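Local coordinates for protein DNA-binding response regulator, merR family (Colwellia psychrerythraea, PDB 3CNB) that serves as a response regulator whose receiver domain, the part crystallised here, probably accepts a phosphoryl group on an aspartate, while the whole protein probably binds DNA, at residues A[10-15]-A[47-52]; A[29-34]-A[119-124]; A[68-73]-A[96-101]; A[84-89]-A[125-130]. One frame throughout, in Å; residues are numbered along the deposited sequence.

All four contacts hold helices in place in a CheY-like receiver domain: contacts 1 and 4 seat a helix on the central parallel sheet, whereas contacts 2 and 3 join helix to helix, one on each side of it. Contacts 2 and 4 share helix 117-129; their centres lie about 11 Å apart, and K125 of contact 4 packs on L31 and F32 of contact 2. Contact 1 meets contact 4 where L50 touches I85, and contact 2 where I11 touches F32. Contacts 2 and 3 are the most distant, about 23 Å between centres. E15, at the end of segment 10-15, lies close to D61, the predicted phosphorylation site, which is unmodified here.

Contact 1 (A[10-15]-A[47-52]); sequences SILIIE and GDLLHT
L12 of the first strand and L49 and L50 of helix 43-52 form one of the strand-to-helix layers of the CheY-like receiver fold, in which a central parallel sheet carries helices on both faces. L12 points out of strand 10-14 toward the helix, and its two methyls divide the work. CD2 reaches L49, with 4.0 Å to L49 CB and a little more to L49 CD2, the two side chains crossing at about a right angle. CD1 instead comes up to the helix backbone, 4.0 Å from L50 N, while the L50 side chain turns past it. L12 faces the helix from CB onward, and with chi1 at -158° its CG lies beside the carbonyl carbon. Leucine suits the place: one branch point near the strand provides two methyls, one for a side chain and one for the backbone of the helix turn. With both methyls removed, as in an alanine here, L49 CB and the backbone at L50 would probably be left without their apolar partner on the sheet. Around this layer, A40 of the adjoining strand 36-40 touches both L12 and L49, and P55 also touches L12, while L50 goes on to meet I85. The backbone of L12 is hydrogen-bonded to V57 and M59 of strand 57-61. I13, the next residue on the strand, faces the other way, onto L24 and T25 of helix 18-31, and strand 10-14 is thereby sandwiched between helices.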
loop_
_atom_site.group_PDB
_atom_site.type_symbol
_atom_site.label_atom_id
_atom_site.label_comp_id
_atom_site.label_asym_id
_atom_site.label_seq_id
_atom_site.Cartn_x
_atom_site.Cartn_y
_atom_site.Cartn_z
ATOM N N SER A 10 -5.758 -2.576 -10.612
ATOM C CA SER A 10 -4.370 -2.140 -10.556
ATOM C C SER A 10 -3.854 -1.905 -9.133
ATOM O O SER A 10 -4.508 -1.248 -8.335
ATOM C CB SER A 10 -4.203 -0.884 -11.418
ATOM O OG SER A 10 -2.849 -0.583 -11.616
ATOM N N ILE A 11 -2.686 -2.459 -8.809
ATOM C CA ILE A 11 -2.125 -2.289 -7.476
ATOM C C ILE A 11 -0.739 -1.709 -7.593
ATOM O O ILE A 11 0.064 -2.202 -8.371
ATOM C CB ILE A 11 -2.045 -3.629 -6.693
ATOM C CG1 ILE A 11 -3.441 -4.183 -6.424
ATOM C CG2 ILE A 11 -1.322 -3.459 -5.343
ATOM C CD1 ILE A 11 -3.449 -5.665 -6.136
ATOM N N LEU A 12 -0.460 -0.671 -6.799
ATOM C CA LEU A 12 0.879 -0.087 -6.700
ATOM C C LEU A 12 1.504 -0.393 -5.339
ATOM O O LEU A 12 0.942 -0.055 -4.284
ATOM C CB LEU A 12 0.814 1.448 -6.910
ATOM C CG LEU A 12 1.974 2.363 -7.350
ATOM C CD1 LEU A 12 2.052 3.582 -6.426
ATOM C CD2 LEU A 12 3.338 1.691 -7.476
ATOM N N ILE A 13 2.689 -0.986 -5.370
ATOM C CA ILE A 13 3.439 -1.311 -4.167
ATOM C C ILE A 13 4.580 -0.326 -4.002
ATOM O O ILE A 13 5.444 -0.232 -4.872
ATOM C CB ILE A 13 4.010 -2.773 -4.207
ATOM C CG1 ILE A 13 2.880 -3.798 -4.205
ATOM C CG2 ILE A 13 4.981 -3.049 -3.032
ATOM C CD1 ILE A 13 3.307 -5.117 -4.810
ATOM N N ILE A 14 4.580 0.388 -2.902
ATOM C CA ILE A 14 5.635 1.283 -2.536
ATOM C C ILE A 14 6.524 0.686 -1.469
ATOM O O ILE A 14 6.155 0.606 -0.344
ATOM C CB ILE A 14 5.076 2.596 -2.075
ATOM C CG1 ILE A 14 4.346 3.296 -3.205
ATOM C CG2 ILE A 14 6.127 3.440 -1.541
ATOM C CD1 ILE A 14 3.386 4.282 -2.817
ATOM N N GLU A 15 7.721 0.292 -1.850
ATOM C CA GLU A 15 8.586 -0.532 -1.030
ATOM C C GLU A 15 10.047 -0.586 -1.510
ATOM O O GLU A 15 10.300 -1.032 -2.573
ATOM C CB GLU A 15 8.004 -1.929 -0.999
ATOM C CG GLU A 15 8.787 -2.974 -0.292
ATOM C CD GLU A 15 8.944 -2.700 1.150
ATOM O OE1 GLU A 15 10.047 -2.446 1.561
ATOM O OE2 GLU A 15 7.987 -2.701 1.870
ATOM N N GLY A 47 5.836 8.736 -6.311
ATOM C CA GLY A 47 5.091 9.930 -6.744
ATOM C C GLY A 47 4.592 9.820 -8.168
ATOM O O GLY A 47 3.448 10.163 -8.479
ATOM N N ASP A 48 5.463 9.286 -9.014
ATOM C CA ASP A 48 5.261 9.237 -10.447
ATOM C C ASP A 48 4.234 8.169 -10.802
ATOM O O ASP A 48 3.250 8.456 -11.501
ATOM C CB ASP A 48 6.617 8.984 -11.133
ATOM C CG ASP A 48 6.513 8.909 -12.639
ATOM O OD1 ASP A 48 5.657 9.591 -13.231
ATOM O OD2 ASP A 48 7.296 8.147 -13.238
ATOM N N LEU A 49 4.447 6.957 -10.277
ATOM C CA LEU A 49 3.583 5.806 -10.547
ATOM C C LEU A 49 2.175 5.938 -9.956
ATOM O O LEU A 49 1.227 5.405 -10.515
ATOM C CB LEU A 49 4.260 4.524 -10.102
ATOM C CG LEU A 49 5.109 3.795 -11.165
ATOM C CD1 LEU A 49 6.033 4.706 -11.921
ATOM C CD2 LEU A 49 5.905 2.644 -10.553
ATOM N N LEU A 50 2.026 6.704 -8.874
ATOM C CA LEU A 50 0.693 7.113 -8.400
ATOM C C LEU A 50 -0.194 7.569 -9.551
ATOM O O LEU A 50 -1.369 7.224 -9.617
ATOM C CB LEU A 50 0.813 8.278 -7.429
ATOM C CG LEU A 50 0.025 8.385 -6.120
ATOM C CD1 LEU A 50 -0.088 9.838 -5.726
ATOM C CD2 LEU A 50 -1.349 7.744 -6.147
ATOM N N HIS A 51 0.372 8.375 -10.445
ATOM C CA HIS A 51 -0.377 8.909 -11.576
ATOM C C HIS A 51 -0.425 7.951 -12.757
ATOM O O HIS A 51 -1.492 7.743 -13.335
ATOM C CB HIS A 51 0.196 10.260 -11.982
ATOM C CG HIS A 51 0.110 11.283 -10.897
ATOM N ND1 HIS A 51 -1.014 12.049 -10.692
ATOM C CD2 HIS A 51 0.992 11.643 -9.932
ATOM C CE1 HIS A 51 -0.819 12.844 -9.656
ATOM N NE2 HIS A 51 0.387 12.616 -9.174
ATOM N N THR A 52 0.713 7.361 -13.115
ATOM C CA THR A 52 0.804 6.633 -14.399
ATOM C C THR A 52 0.164 5.230 -14.373
ATOM O O THR A 52 -0.282 4.715 -15.401
ATOM C CB THR A 52 2.252 6.523 -14.908
ATOM O OG1 THR A 52 3.043 5.791 -13.968
ATOM C CG2 THR A 52 2.866 7.895 -15.103
#

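Contact 2 (A[29-34]-A[119-124]); sequences ENLFPY and LLEKTI
L31 and F32 meet E121 and I124 in an apolar helix-to-helix contact at the edge of the receiver domain, where the end of helix 18-31 lies beside helix 117-129 on one side of the sheet. The chain leaves its helical path at F32, and the two neighbouring residues reach the same partner from different directions. CG2 of I124 is that shared point: L31 CD1 lies 3.7 Å from it, and F32 CE1 is 4.0 Å away. The methyl sits at the edge of the phenyl ring, near its plane. I124 presents it this way because CG1 is anti to the backbone N (chi1 -166°), which leaves CG2 between N and the carbonyl carbon, a crowded position that a beta-branched residue fills with a methyl held close to the backbone. The other methyl of L31, CD2, rests 4.1 Å from CG of E121. Here the glutamate takes part mainly through its methylene, and its chain bends at chi2. F9 meets the F32 ring edge-to-face, and L28 adds a further apolar side chain against I124. Within helix 117-129, T123 OG1 donates to L119 O (2.7 Å), standing well above the carbonyl plane. Between the segments the closest approaches are all carbon to carbon; cohesion probably comes from van der Waals contact and the exclusion of water, and the E121 carboxylate, a long and weak ion-pair partner of K125, probably stays accessible to solvent.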
loop_
_atom_site.group_PDB
_atom_site.type_symbol
_atom_site.label_atom_id
_atom_site.label_comp_id
_atom_site.label_asym_id
_atom_site.label_seq_id
_atom_site.Cartn_x
_atom_site.Cartn_y
_atom_site.Cartn_z
ATOM N N GLU A 29 -0.121 -11.336 -7.279
ATOM C CA GLU A 29 -0.409 -11.906 -8.619
ATOM C C GLU A 29 -1.060 -13.281 -8.545
ATOM O O GLU A 29 -1.938 -13.587 -9.353
ATOM C CB GLU A 29 0.852 -11.976 -9.502
ATOM C CG GLU A 29 1.369 -10.581 -9.890
ATOM C CD GLU A 29 2.630 -10.583 -10.730
ATOM O OE1 GLU A 29 3.411 -11.562 -10.673
ATOM O OE2 GLU A 29 2.841 -9.578 -11.441
ATOM N N ASN A 30 -0.605 -14.111 -7.601
ATOM C CA ASN A 30 -1.252 -15.396 -7.290
ATOM C C ASN A 30 -2.719 -15.177 -6.924
ATOM O O ASN A 30 -3.588 -15.855 -7.435
ATOM C CB ASN A 30 -0.545 -16.115 -6.129
ATOM C CG ASN A 30 0.857 -16.583 -6.481
ATOM O OD1 ASN A 30 1.268 -16.523 -7.635
ATOM N ND2 ASN A 30 1.616 -17.028 -5.469
ATOM N N LEU A 31 -2.965 -14.212 -6.038
ATOM C CA LEU A 31 -4.302 -13.885 -5.534
ATOM C C LEU A 31 -5.202 -13.277 -6.606
ATOM O O LEU A 31 -6.390 -13.572 -6.663
ATOM C CB LEU A 31 -4.178 -12.878 -4.383
ATOM C CG LEU A 31 -4.861 -13.117 -3.040
ATOM C CD1 LEU A 31 -4.827 -11.822 -2.256
ATOM C CD2 LEU A 31 -6.294 -13.629 -3.186
ATOM N N PHE A 32 -4.643 -12.407 -7.441
ATOM C CA PHE A 32 -5.435 -11.730 -8.464
ATOM C C PHE A 32 -4.743 -11.884 -9.812
ATOM O O PHE A 32 -4.005 -10.981 -10.205
ATOM C CB PHE A 32 -5.577 -10.226 -8.154
ATOM C CG PHE A 32 -6.165 -9.911 -6.800
ATOM C CD1 PHE A 32 -5.365 -9.379 -5.788
ATOM C CD2 PHE A 32 -7.523 -10.088 -6.551
ATOM C CE1 PHE A 32 -5.893 -9.072 -4.533
ATOM C CE2 PHE A 32 -8.070 -9.781 -5.290
ATOM C CZ PHE A 32 -7.254 -9.270 -4.280
ATOM N N PRO A 33 -4.991 -13.007 -10.537
ATOM C CA PRO A 33 -4.306 -13.325 -11.802
ATOM C C PRO A 33 -4.557 -12.319 -12.937
ATOM O O PRO A 33 -3.805 -12.302 -13.911
ATOM C CB PRO A 33 -4.892 -14.693 -12.189
ATOM C CG PRO A 33 -5.457 -15.244 -10.947
ATOM C CD PRO A 33 -5.968 -14.052 -10.194
ATOM N N TYR A 34 -5.585 -11.486 -12.803
ATOM C CA TYR A 34 -5.904 -10.469 -13.812
ATOM C C TYR A 34 -5.570 -9.023 -13.397
ATOM O O TYR A 34 -5.800 -8.098 -14.171
ATOM C CB TYR A 34 -7.375 -10.588 -14.255
ATOM C CG TYR A 34 -7.704 -11.935 -14.855
ATOM C CD1 TYR A 34 -7.349 -12.237 -16.168
ATOM C CD2 TYR A 34 -8.344 -12.918 -14.099
ATOM C CE1 TYR A 34 -7.632 -13.481 -16.721
ATOM C CE2 TYR A 34 -8.632 -14.170 -14.642
ATOM C CZ TYR A 34 -8.275 -14.443 -15.952
ATOM O OH TYR A 34 -8.554 -15.677 -16.496
ATOM N N LEU A 119 -3.867 -13.057 7.123
ATOM C CA LEU A 119 -4.678 -11.868 7.359
ATOM C C LEU A 119 -4.763 -10.930 6.130
ATOM O O LEU A 119 -5.840 -10.445 5.785
ATOM C CB LEU A 119 -4.139 -11.144 8.578
ATOM C CG LEU A 119 -4.818 -9.834 9.011
ATOM C CD1 LEU A 119 -6.336 -9.992 9.257
ATOM C CD2 LEU A 119 -4.107 -9.285 10.239
ATOM N N LEU A 120 -3.635 -10.709 5.459
ATOM C CA LEU A 120 -3.619 -9.885 4.253
ATOM C C LEU A 120 -4.496 -10.417 3.136
ATOM O O LEU A 120 -5.223 -9.651 2.513
ATOM C CB LEU A 120 -2.187 -9.681 3.743
ATOM C CG LEU A 120 -2.106 -8.920 2.402
ATOM C CD1 LEU A 120 -2.427 -7.407 2.610
ATOM C CD2 LEU A 120 -0.771 -9.121 1.671
ATOM N N GLU A 121 -4.435 -11.723 2.897
ATOM C CA GLU A 121 -5.279 -12.383 1.893
ATOM C C GLU A 121 -6.771 -12.053 2.094
ATOM O O GLU A 121 -7.435 -11.635 1.156
ATOM C CB GLU A 121 -5.039 -13.895 1.919
ATOM C CG GLU A 121 -5.635 -14.670 0.731
ATOM C CD GLU A 121 -6.978 -15.335 1.029
ATOM O OE1 GLU A 121 -7.464 -16.094 0.161
ATOM O OE2 GLU A 121 -7.550 -15.120 2.125
ATOM N N LYS A 122 -7.264 -12.220 3.323
ATOM C CA LYS A 122 -8.660 -11.924 3.689
ATOM C C LYS A 122 -8.963 -10.443 3.541
ATOM O O LYS A 122 -9.978 -10.068 2.951
ATOM C CB LYS A 122 -8.881 -12.289 5.157
ATOM C CG LYS A 122 -10.330 -12.270 5.624
ATOM C CD LYS A 122 -10.801 -13.688 5.824
ATOM C CE LYS A 122 -12.088 -13.760 6.596
ATOM N NZ LYS A 122 -12.262 -15.151 7.072
ATOM N N THR A 123 -8.069 -9.619 4.099
ATOM C CA THR A 123 -8.229 -8.166 4.191
ATOM C C THR A 123 -8.328 -7.515 2.830
ATOM O O THR A 123 -9.316 -6.854 2.546
ATOM C CB THR A 123 -7.088 -7.521 5.000
ATOM O OG1 THR A 123 -7.058 -8.099 6.306
ATOM C CG2 THR A 123 -7.290 -6.024 5.144
ATOM N N ILE A 124 -7.334 -7.735 1.971
ATOM C CA ILE A 124 -7.339 -7.094 0.652
ATOM C C ILE A 124 -8.519 -7.521 -0.217
ATOM O O ILE A 124 -9.085 -6.690 -0.919
ATOM C CB ILE A 124 -5.969 -7.224 -0.116
ATOM C CG1 ILE A 124 -5.925 -6.259 -1.313
ATOM C CG2 ILE A 124 -5.705 -8.668 -0.575
ATOM C CD1 ILE A 124 -4.526 -6.097 -1.934
#

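Contact 3 (A[68-73]-A[96-101]); sequences DGFSIC and DDNVSR
F70, in the first turn of helix 69-77, is laid under the guanidinium of R101 from helix 96-104, joining two neighbouring helices of the CheY-like fold at the protein surface. Its CB begins the contact, 3.6 Å from R101 NH2. At CG the guanidinium is already overhead, and CZ of R101 is 3.7 Å from both CG and CD1. NH1 stands over the ring centre, 3.5 Å above its plane. The two planes are only 11° apart, a flat cation-pi stack with R101 CZ 3.9 Å from the ring centroid. Arginine suits this exposed position because its guanidinium can cover an aromatic face and still turn its N-H groups toward water; the bend at chi3 (75°) brings it back over the ring. Farther out the ring meets N98 at its edge: CE1 lies 3.5 Å from the backbone N98 O, and the tip CZ 3.6 Å from the side-chain OD1. Behind CB, D68 caps the helix, its OD2 weakly accepting from F70 N and S71 N. That same OD2 and R101 NH1 are bridged by one water through two weak bonds, each 3.4 Å.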
loop_
_atom_site.group_PDB
_atom_site.type_symbol
_atom_site.label_atom_id
_atom_site.label_comp_id
_atom_site.label_asym_id
_atom_site.label_seq_id
_atom_site.Cartn_x
_atom_site.Cartn_y
_atom_site.Cartn_z
ATOM N N ASP A 68 8.235 10.409 3.724
ATOM C CA ASP A 68 7.392 10.390 4.892
ATOM C C ASP A 68 6.092 9.696 4.475
ATOM O O ASP A 68 5.271 10.308 3.817
ATOM C CB ASP A 68 7.152 11.840 5.308
ATOM C CG ASP A 68 6.338 11.981 6.587
ATOM O OD1 ASP A 68 6.406 13.072 7.193
ATOM O OD2 ASP A 68 5.617 11.050 6.988
ATOM N N GLY A 69 5.918 8.428 4.871
ATOM C CA GLY A 69 4.711 7.636 4.533
ATOM C C GLY A 69 3.408 8.204 5.074
ATOM O O GLY A 69 2.339 8.060 4.461
ATOM N N PHE A 70 3.485 8.871 6.218
ATOM C CA PHE A 70 2.301 9.484 6.832
ATOM C C PHE A 70 1.764 10.630 5.988
ATOM O O PHE A 70 0.552 10.746 5.742
ATOM C CB PHE A 70 2.639 9.947 8.245
ATOM C CG PHE A 70 3.026 8.818 9.165
ATOM C CD1 PHE A 70 2.054 8.136 9.902
ATOM C CD2 PHE A 70 4.352 8.424 9.278
ATOM C CE1 PHE A 70 2.414 7.077 10.749
ATOM C CE2 PHE A 70 4.722 7.385 10.109
ATOM C CZ PHE A 70 3.758 6.699 10.847
ATOM N N SER A 71 2.699 11.436 5.490
ATOM C CA SER A 71 2.414 12.559 4.618
ATOM C C SER A 71 1.868 12.105 3.254
ATOM O O SER A 71 0.888 12.669 2.744
ATOM C CB SER A 71 3.717 13.370 4.430
ATOM O OG SER A 71 3.437 14.748 4.337
ATOM N N ILE A 72 2.529 11.101 2.671
ATOM C CA ILE A 72 2.151 10.491 1.398
ATOM C C ILE A 72 0.720 9.928 1.475
ATOM O O ILE A 72 -0.109 10.171 0.586
ATOM C CB ILE A 72 3.159 9.393 0.991
ATOM C CG1 ILE A 72 4.333 10.009 0.222
ATOM C CG2 ILE A 72 2.548 8.433 -0.042
ATOM C CD1 ILE A 72 5.386 10.702 1.004
ATOM N N CYS A 73 0.428 9.210 2.555
ATOM C CA CYS A 73 -0.928 8.679 2.790
ATOM C C CYS A 73 -1.968 9.791 2.878
ATOM O O CYS A 73 -3.029 9.718 2.258
ATOM C CB CYS A 73 -0.970 7.858 4.076
ATOM S SG CYS A 73 -2.590 7.089 4.401
ATOM N N ASP A 96 1.320 1.585 18.513
ATOM C CA ASP A 96 -0.066 1.988 18.411
ATOM C C ASP A 96 -0.239 3.451 18.032
ATOM O O ASP A 96 -1.240 3.812 17.438
ATOM C CB ASP A 96 -0.837 1.607 19.673
ATOM C CG ASP A 96 -1.078 0.098 19.769
ATOM O OD1 ASP A 96 -1.483 -0.516 18.742
ATOM O OD2 ASP A 96 -0.860 -0.469 20.866
ATOM N N ASP A 97 0.750 4.278 18.347
ATOM C CA ASP A 97 0.783 5.643 17.844
ATOM C C ASP A 97 0.918 5.684 16.306
ATOM O O ASP A 97 0.188 6.409 15.653
ATOM C CB ASP A 97 1.905 6.439 18.509
ATOM C CG ASP A 97 1.722 7.951 18.353
ATOM O OD1 ASP A 97 0.794 8.510 18.996
ATOM O OD2 ASP A 97 2.505 8.579 17.594
ATOM N N ASN A 98 1.824 4.892 15.735
ATOM C CA ASN A 98 1.979 4.813 14.271
ATOM C C ASN A 98 0.770 4.258 13.514
ATOM O O ASN A 98 0.390 4.774 12.458
ATOM C CB ASN A 98 3.225 4.007 13.906
ATOM C CG ASN A 98 4.525 4.788 14.122
ATOM O OD1 ASN A 98 4.523 6.009 14.320
ATOM N ND2 ASN A 98 5.646 4.076 14.077
ATOM N N VAL A 99 0.174 3.200 14.051
ATOM C CA VAL A 99 -1.100 2.673 13.551
ATOM C C VAL A 99 -2.226 3.713 13.649
ATOM O O VAL A 99 -2.913 3.974 12.671
ATOM C CB VAL A 99 -1.523 1.365 14.287
ATOM C CG1 VAL A 99 -2.934 0.918 13.861
ATOM C CG2 VAL A 99 -0.543 0.255 13.988
ATOM N N SER A 100 -2.400 4.308 14.820
ATOM C CA SER A 100 -3.451 5.304 15.012
ATOM C C SER A 100 -3.273 6.484 14.055
ATOM O O SER A 100 -4.246 6.992 13.525
ATOM C CB SER A 100 -3.474 5.799 16.457
ATOM O OG SER A 100 -3.940 4.784 17.341
ATOM N N ARG A 101 -2.028 6.910 13.856
ATOM C CA ARG A 101 -1.706 8.025 12.951
ATOM C C ARG A 101 -1.977 7.675 11.508
ATOM O O ARG A 101 -2.632 8.430 10.795
ATOM C CB ARG A 101 -0.229 8.383 13.061
ATOM C CG ARG A 101 0.106 9.319 14.165
ATOM C CD ARG A 101 1.548 9.759 14.001
ATOM N NE ARG A 101 1.707 10.721 12.921
ATOM C CZ ARG A 101 2.837 10.912 12.249
ATOM N NH1 ARG A 101 3.919 10.192 12.535
ATOM N NH2 ARG A 101 2.880 11.825 11.289
HETATM O O HOH W 1 6.165 11.545 10.356
#

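Contact 4 (A[84-89]-A[125-130]); sequences NIIVIA and KQLVEQ
Backbone hydrogen bonds to D56 and V58 hold I86 in the sheet, and from there its side chain meets helix 117-129, whose L127 packs on I86 and I88, with V128 CA beside I86. The side chains meet as hydrocarbon on hydrocarbon, and one methyl also touches a carbonyl oxygen. CD1 of L127 is the central methyl: CG2 of I86 lies 3.9 Å from it and CD1 of I88 lies equally near. These two isoleucines are alternate residues of strand 86-91 and so emerge on one face, forming a slot into which the leucine methyl fits, each pair crossing at a slant. I86 does more, since its CG1 arm, anti to the carbonyl carbon (chi1 -60°), carries CD1 on to the helix backbone, 3.5 Å from L127 O and 4.2 Å from V128 CA. Isoleucine suits a strand here because its branched CB gives two arms, CG2 for the leucine side chain and CD1 for the helix main chain. A serine in its place, lacking CG2 and CD1, would probably leave L127 without one wall of its slot and the helix backbone at L127 O and V128 without its methyl neighbour. V57 and M59 of strand 57-61 continue the layer beside I86 and I88, and F111 packs on I88. V87, between the two isoleucines, faces helix 69-77 instead. The axes of strand and helix lie 10.1 Å apart and run nearly antiparallel, at 161°, the usual strand-to-helix stacking of a doubly wound alpha/beta sandwich such as the receiver domain of response regulators.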
loop_
_atom_site.group_PDB
_atom_site.type_symbol
_atom_site.label_atom_id
_atom_site.label_comp_id
_atom_site.label_asym_id
_atom_site.label_seq_id
_atom_site.Cartn_x
_atom_site.Cartn_y
_atom_site.Cartn_z
ATOM N N ASN A 84 -10.180 7.842 -3.554
ATOM C CA ASN A 84 -10.795 6.505 -3.534
ATOM C C ASN A 84 -9.853 5.299 -3.580
ATOM O O ASN A 84 -10.308 4.143 -3.497
ATOM C CB ASN A 84 -11.857 6.401 -4.633
ATOM C CG ASN A 84 -13.065 7.249 -4.328
ATOM O OD1 ASN A 84 -13.585 7.223 -3.212
ATOM N ND2 ASN A 84 -13.504 8.028 -5.302
ATOM N N ILE A 85 -8.552 5.561 -3.710
ATOM C CA ILE A 85 -7.535 4.510 -3.659
ATOM C C ILE A 85 -7.558 3.857 -2.271
ATOM O O ILE A 85 -7.599 4.557 -1.252
ATOM C CB ILE A 85 -6.110 5.089 -3.953
ATOM C CG1 ILE A 85 -6.019 5.635 -5.382
ATOM C CG2 ILE A 85 -5.034 4.043 -3.736
ATOM C CD1 ILE A 85 -4.590 6.093 -5.798
ATOM N N ILE A 86 -7.570 2.525 -2.234
ATOM C CA ILE A 86 -7.503 1.796 -0.964
ATOM C C ILE A 86 -6.046 1.720 -0.540
ATOM O O ILE A 86 -5.230 1.098 -1.222
ATOM C CB ILE A 86 -8.050 0.349 -1.077
ATOM C CG1 ILE A 86 -9.517 0.333 -1.511
ATOM C CG2 ILE A 86 -7.828 -0.441 0.245
ATOM C CD1 ILE A 86 -9.851 -0.923 -2.356
ATOM N N VAL A 87 -5.731 2.371 0.577
ATOM C CA VAL A 87 -4.380 2.432 1.076
ATOM C C VAL A 87 -4.183 1.459 2.245
ATOM O O VAL A 87 -4.836 1.569 3.279
ATOM C CB VAL A 87 -3.987 3.875 1.517
ATOM C CG1 VAL A 87 -2.635 3.870 2.210
ATOM C CG2 VAL A 87 -3.965 4.831 0.308
ATOM N N ILE A 88 -3.253 0.527 2.071
ATOM C CA ILE A 88 -2.879 -0.385 3.139
ATOM C C ILE A 88 -1.441 -0.106 3.552
ATOM O O ILE A 88 -0.514 -0.351 2.785
ATOM C CB ILE A 88 -3.081 -1.867 2.693
ATOM C CG1 ILE A 88 -4.573 -2.121 2.398
ATOM C CG2 ILE A 88 -2.610 -2.837 3.770
ATOM C CD1 ILE A 88 -4.855 -3.419 1.721
ATOM N N ALA A 89 -1.253 0.400 4.769
ATOM C CA ALA A 89 0.092 0.635 5.284
ATOM C C ALA A 89 0.792 -0.651 5.743
ATOM O O ALA A 89 0.152 -1.601 6.177
ATOM C CB ALA A 89 0.065 1.655 6.419
ATOM N N LYS A 125 -8.900 -8.799 -0.160
ATOM C CA LYS A 125 -10.080 -9.277 -0.889
ATOM C C LYS A 125 -11.361 -8.569 -0.413
ATOM O O LYS A 125 -12.156 -8.090 -1.218
ATOM C CB LYS A 125 -10.217 -10.792 -0.734
ATOM C CG LYS A 125 -9.172 -11.595 -1.485
ATOM C CD LYS A 125 -9.763 -12.886 -2.024
ATOM C CE LYS A 125 -9.863 -13.969 -0.969
ATOM N NZ LYS A 125 -10.479 -15.203 -1.530
ATOM N N GLN A 126 -11.544 -8.511 0.902
ATOM C CA GLN A 126 -12.652 -7.768 1.490
ATOM C C GLN A 126 -12.694 -6.336 0.968
ATOM O O GLN A 126 -13.698 -5.897 0.407
ATOM C CB GLN A 126 -12.549 -7.769 3.016
ATOM C CG GLN A 126 -13.841 -7.401 3.726
ATOM C CD GLN A 126 -13.784 -6.026 4.363
ATOM O OE1 GLN A 126 -12.816 -5.683 5.042
ATOM N NE2 GLN A 126 -14.826 -5.231 4.148
ATOM N N LEU A 127 -11.596 -5.610 1.157
ATOM C CA LEU A 127 -11.529 -4.189 0.775
ATOM C C LEU A 127 -11.821 -3.930 -0.698
ATOM O O LEU A 127 -12.453 -2.930 -1.029
ATOM C CB LEU A 127 -10.186 -3.556 1.183
ATOM C CG LEU A 127 -9.967 -3.414 2.690
ATOM C CD1 LEU A 127 -8.499 -3.156 3.008
ATOM C CD2 LEU A 127 -10.863 -2.328 3.314
ATOM N N VAL A 128 -11.374 -4.835 -1.567
ATOM C CA VAL A 128 -11.597 -4.711 -2.998
ATOM C C VAL A 128 -13.090 -4.839 -3.289
ATOM O O VAL A 128 -13.650 -4.046 -4.057
ATOM C CB VAL A 128 -10.766 -5.752 -3.776
ATOM C CG1 VAL A 128 -11.302 -5.981 -5.189
ATOM C CG2 VAL A 128 -9.318 -5.303 -3.837
ATOM N N GLU A 129 -13.729 -5.805 -2.626
ATOM C CA GLU A 129 -15.161 -6.070 -2.780
ATOM C C GLU A 129 -16.055 -4.973 -2.191
ATOM O O GLU A 129 -17.013 -4.550 -2.832
ATOM C CB GLU A 129 -15.512 -7.428 -2.169
ATOM C CG GLU A 129 -16.355 -8.306 -3.083
ATOM C CD GLU A 129 -15.675 -8.597 -4.411
ATOM O OE1 GLU A 129 -14.492 -9.004 -4.412
ATOM O OE2 GLU A 129 -16.324 -8.419 -5.461
ATOM N N GLN A 130 -15.726 -4.503 -0.986
ATOM C CA GLN A 130 -16.512 -3.471 -0.289
ATOM C C GLN A 130 -16.448 -2.097 -0.961
ATOM O O GLN A 130 -17.162 -1.169 -0.579
ATOM C CB GLN A 130 -16.114 -3.378 1.195
ATOM C CG GLN A 130 -14.870 -2.552 1.488
ATOM C CD GLN A 130 -15.161 -1.129 1.973
ATOM O OE1 GLN A 130 -14.237 -0.340 2.172
ATOM N NE2 GLN A 130 -16.438 -0.801 2.163
#